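Local coordinates for extracellular solute-binding protein, family 1 (Bifidobacterium longum subsp. infantis ATCC 15697, PDB 3OMB), which probably serves as the extracellular solute-binding component of an ABC-type importer, capturing its ligand outside the cell, and carries a bound magnesium ion, at residues G424-P427 and D428-I432; G93-A96 and D97-N101. All coordinates share one frame; numbering follows the deposited sequence.

How the contacts relate
Followed from the N terminus, contact 2 comes first: after helix 79-92 the chain passes through residues 93-97 and enters strand 98-100, an inner strand of the mixed sheet between strands 41-48 and 352-356. Contact 1 comes more than 300 residues later, where the loop after helix 403-411 turns into strand 431-433 and joins the small sheet of strands 391-395 and 398-401. Each is local, at the entry to a strand: contact 1 a type I beta turn, contact 2 a side-chain hold on the preceding loop. They follow in series, neither nesting nor crossing. The centres of contacts 1 and 2 lie about 26 Å apart, and both sit away from the magnesium site.

Contact 1: residues G424-P427 and D428-I432; sequences GWIP and DEATI
Pro427 and Ala430 close a type I beta turn: Ala430 N donates to Pro427 O over 3.0 Å, reaching the carbonyl from above its plane (53° out of it) with an N-H...O angle of 159°. Ala430 CB points back at the chain before the turn, where it meets the Pro427 ring at CG. Ala430 CB also lies 4.0 Å from Ile426 CG2. That methyl of Ile426 is anti to its own backbone N, because CG1 lies beside that N and anti to the carbonyl carbon, and Ile426 CG2 also reaches Ile432 CD1 at 4.2 Å. Ile426, Ala430 and Ile432, with the Pro427 ring against Ala430, form one aliphatic patch. Glu429 has CG wedged between its backbone N and carbonyl carbon (chi1 56°), and a bend at the second torsion folds the chain back, so that the carboxylate lies beside the proline ring with Glu429 OE2 3.3 Å from Pro427 CB; the two side chains cross at about a right angle. The turn delivers the chain into strand 431-433, the edge of a three-stranded sheet. On the approach to the turn, Pro427 CB lies 3.7 Å above one face of the Trp425 indole, offset toward its rim. The CA-CB bond of Asp428 points away from the preceding residues, yet a water lies 2.7 Å from both Asp428 OD1 and Ile426 O and can donate to either, though it has more acceptors nearby than protons. Asp428 OD1 also forms a salt bridge with Lys135, which would probably favour the charged carboxylate, and Glu429 OE1 is held by Gln134. A second water sits within hydrogen-bonding distance of Pro427 O and Ala430 O and may add a donor to the proline carbonyl. Helix 376-384 covers the aliphatic patch, with Val380 against Ile426 and Leu384 against Ile432.

Contact 2: residues G93-A96 and D97-N101; sequences GDIA and DVNLN
Asn99 reaches back to Ala96 with both ends of its amide. In the direct hydrogen bond, ND2 donates to Ala96 O (2.9 Å, N-H...O angle 145°), coming from above the carbonyl plane while the acceptor is tilted 24° out of the amide plane. The same ND2 also donates to Ser355 O on strand 352-356, beside strand 98-100 in the mixed sheet. A second, water-mediated link runs from Ala96 N to Asn99 OD1, the water accepting from the former and donating to the latter at 2.7 Å. Another water donates to both Ile95 O and Asp97 OD1, 2.9 Å from each. Van der Waals contact is slight: Ala96 CB lies 3.5 Å from Asn99 OD1, and Ile95, with CG1 between its backbone N and carbonyl carbon (chi1 61°), extends CD1 to 4.1 Å from Asn99 ND2. A leucine in place of Asn99 would probably leave Ala96 O and Ser355 O without this donor and the water on Ala96 N without its second partner. The chemistry therefore implies that one buried amide serves polar backbone groups both in the loop after helix 79-92 and on the neighbouring strand.

Contact 1: residues G424-P427 and D428-I432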
loop_
_atom_site.group_PDB
_atom_site.type_symbol
_atom_site.label_atom_id
_atom_site.label_comp_id
_atom_site.label_asym_id
_atom_site.label_seq_id
_atom_site.Cartn_x
_atom_site.Cartn_y
_atom_site.Cartn_z
ATOM N N GLY A 424 11.592 10.376 -4.775
ATOM C CA GLY A 424 11.590 11.828 -4.634
ATOM C C GLY A 424 10.500 12.096 -3.627
ATOM O O GLY A 424 10.088 11.185 -2.920
ATOM N N TRP A 425 10.038 13.330 -3.530
ATOM C CA TRP A 425 8.969 13.633 -2.593
ATOM C C TRP A 425 8.175 14.838 -3.084
ATOM O O TRP A 425 8.741 15.758 -3.638
ATOM C CB TRP A 425 9.496 13.839 -1.173
ATOM C CG TRP A 425 10.203 15.156 -0.917
ATOM C CD1 TRP A 425 11.373 15.584 -1.490
ATOM C CD2 TRP A 425 9.790 16.199 -0.017
ATOM N NE1 TRP A 425 11.714 16.817 -0.995
ATOM C CE2 TRP A 425 10.753 17.231 -0.106
ATOM C CE3 TRP A 425 8.692 16.367 0.844
ATOM C CZ2 TRP A 425 10.670 18.415 0.650
ATOM C CZ3 TRP A 425 8.604 17.557 1.605
ATOM C CH2 TRP A 425 9.585 18.566 1.490
ATOM N N ILE A 426 6.856 14.793 -2.910
ATOM C CA ILE A 426 5.991 15.910 -3.273
ATOM C C ILE A 426 5.787 16.699 -2.002
ATOM O O ILE A 426 5.171 16.183 -1.052
ATOM C CB ILE A 426 4.598 15.462 -3.790
ATOM C CG1 ILE A 426 4.713 14.521 -5.001
ATOM C CG2 ILE A 426 3.716 16.699 -4.145
ATOM C CD1 ILE A 426 5.328 15.138 -6.198
ATOM N N PRO A 427 6.299 17.947 -1.971
ATOM C CA PRO A 427 6.267 18.757 -0.742
ATOM C C PRO A 427 4.856 19.282 -0.449
ATOM O O PRO A 427 4.047 19.410 -1.378
ATOM C CB PRO A 427 7.224 19.900 -1.057
ATOM C CG PRO A 427 7.088 20.067 -2.609
ATOM C CD PRO A 427 6.865 18.677 -3.130
ATOM N N ASP A 428 4.567 19.589 0.820
ATOM C CA ASP A 428 3.223 20.049 1.206
ATOM C C ASP A 428 2.847 21.363 0.550
ATOM O O ASP A 428 1.649 21.660 0.369
ATOM C CB ASP A 428 3.080 20.193 2.703
ATOM C CG ASP A 428 2.974 18.853 3.414
ATOM O OD1 ASP A 428 2.827 17.806 2.723
ATOM O OD2 ASP A 428 3.048 18.861 4.668
ATOM N N GLU A 429 3.856 22.148 0.184
ATOM C CA GLU A 429 3.576 23.443 -0.436
ATOM C C GLU A 429 3.085 23.283 -1.889
ATOM O O GLU A 429 2.574 24.227 -2.459
ATOM C CB GLU A 429 4.763 24.434 -0.273
ATOM C CG GLU A 429 6.105 23.933 -0.805
ATOM C CD GLU A 429 6.947 23.088 0.198
ATOM O OE1 GLU A 429 6.425 22.546 1.219
ATOM O OE2 GLU A 429 8.178 22.949 -0.081
ATOM N N ALA A 430 3.204 22.081 -2.467
ATOM C CA ALA A 430 2.722 21.847 -3.833
ATOM C C ALA A 430 1.221 21.571 -3.880
ATOM O O ALA A 430 0.711 20.765 -3.103
ATOM C CB ALA A 430 3.454 20.713 -4.470
ATOM N N THR A 431 0.537 22.258 -4.793
ATOM C CA THR A 431 -0.881 22.065 -5.067
ATOM C C THR A 431 -1.009 21.542 -6.490
ATOM O O THR A 431 -0.601 22.212 -7.442
ATOM C CB THR A 431 -1.717 23.387 -4.900
ATOM O OG1 THR A 431 -1.513 23.915 -3.589
ATOM C CG2 THR A 431 -3.234 23.125 -5.092
ATOM N N ILE A 432 -1.533 20.326 -6.607
ATOM C CA ILE A 432 -1.790 19.677 -7.897
ATOM C C ILE A 432 -3.302 19.589 -8.144
ATOM O O ILE A 432 -4.031 18.975 -7.359
ATOM C CB ILE A 432 -1.179 18.268 -7.938
ATOM C CG1 ILE A 432 0.346 18.337 -7.744
ATOM C CG2 ILE A 432 -1.509 17.582 -9.255
ATOM C CD1 ILE A 432 1.012 17.020 -7.397
HETATM O O HOH W 1 2.909 16.846 0.245
HETATM O O HOH W 2 1.139 18.539 -1.628
#

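Contact 2: residues G93-A96 and D97-N101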
loop_
_atom_site.group_PDB
_atom_site.type_symbol
_atom_site.label_atom_id
_atom_site.label_comp_id
_atom_site.label_asym_id
_atom_site.label_seq_id
_atom_site.Cartn_x
_atom_site.Cartn_y
_atom_site.Cartn_z
ATOM N N GLY A 93 27.480 -9.012 -7.326
ATOM C CA GLY A 93 28.328 -7.968 -6.750
ATOM C C GLY A 93 28.399 -6.685 -7.567
ATOM O O GLY A 93 29.109 -5.749 -7.191
ATOM N N ASP A 94 27.660 -6.638 -8.677
ATOM C CA ASP A 94 27.731 -5.526 -9.630
ATOM C C ASP A 94 26.397 -4.802 -9.716
ATOM O O ASP A 94 25.484 -5.244 -10.414
ATOM C CB ASP A 94 28.131 -6.028 -11.023
ATOM C CG ASP A 94 29.578 -6.493 -11.091
ATOM O OD1 ASP A 94 30.478 -5.703 -10.707
ATOM O OD2 ASP A 94 29.819 -7.643 -11.547
ATOM N N ILE A 95 26.283 -3.692 -9.002
ATOM C CA ILE A 95 25.028 -2.960 -8.965
ATOM C C ILE A 95 25.157 -1.606 -9.679
ATOM O O ILE A 95 26.274 -1.116 -9.901
ATOM C CB ILE A 95 24.512 -2.800 -7.519
ATOM C CG1 ILE A 95 25.501 -2.009 -6.673
ATOM C CG2 ILE A 95 24.235 -4.180 -6.887
ATOM C CD1 ILE A 95 24.858 -1.406 -5.447
ATOM N N ALA A 96 24.025 -1.014 -10.055
ATOM C CA ALA A 96 24.051 0.294 -10.704
ATOM C C ALA A 96 24.506 1.350 -9.695
ATOM O O ALA A 96 24.357 1.155 -8.486
ATOM C CB ALA A 96 22.691 0.627 -11.263
ATOM N N ASP A 97 25.059 2.455 -10.178
ATOM C CA ASP A 97 25.467 3.558 -9.296
ATOM C C ASP A 97 24.322 4.082 -8.432
ATOM O O ASP A 97 24.476 4.266 -7.231
ATOM C CB ASP A 97 26.034 4.733 -10.099
ATOM C CG ASP A 97 27.293 4.376 -10.872
ATOM O OD1 ASP A 97 27.993 3.411 -10.469
ATOM O OD2 ASP A 97 27.577 5.078 -11.885
ATOM N N VAL A 98 23.195 4.360 -9.080
ATOM C CA VAL A 98 22.000 4.849 -8.424
ATOM C C VAL A 98 20.902 3.819 -8.687
ATOM O O VAL A 98 20.775 3.305 -9.798
ATOM C CB VAL A 98 21.589 6.250 -8.956
ATOM C CG1 VAL A 98 20.237 6.733 -8.339
ATOM C CG2 VAL A 98 22.709 7.277 -8.717
ATOM N N ASN A 99 20.114 3.519 -7.659
ATOM C CA ASN A 99 19.105 2.482 -7.768
ATOM C C ASN A 99 17.775 2.997 -7.254
ATOM O O ASN A 99 17.667 3.418 -6.096
ATOM C CB ASN A 99 19.539 1.251 -6.987
ATOM C CG ASN A 99 20.851 0.703 -7.469
ATOM O OD1 ASN A 99 20.879 -0.099 -8.379
ATOM N ND2 ASN A 99 21.948 1.163 -6.883
ATOM N N LEU A 100 16.776 2.963 -8.133
ATOM C CA LEU A 100 15.442 3.454 -7.821
ATOM C C LEU A 100 14.482 2.286 -7.617
ATOM O O LEU A 100 14.192 1.543 -8.551
ATOM C CB LEU A 100 14.930 4.413 -8.920
ATOM C CG LEU A 100 15.883 5.537 -9.364
ATOM C CD1 LEU A 100 15.184 6.468 -10.339
ATOM C CD2 LEU A 100 16.461 6.341 -8.187
ATOM N N ASN A 101 14.001 2.140 -6.386
ATOM C CA ASN A 101 13.143 1.037 -5.985
ATOM C C ASN A 101 13.760 -0.305 -6.341
ATOM O O ASN A 101 13.067 -1.213 -6.780
ATOM C CB ASN A 101 11.737 1.155 -6.585
ATOM C CG ASN A 101 10.892 2.206 -5.892
ATOM O OD1 ASN A 101 10.620 2.110 -4.702
ATOM N ND2 ASN A 101 10.454 3.200 -6.644
HETATM O O HOH W 3 28.162 0.891 -9.061
HETATM O O HOH W 4 21.696 -2.405 -9.447
#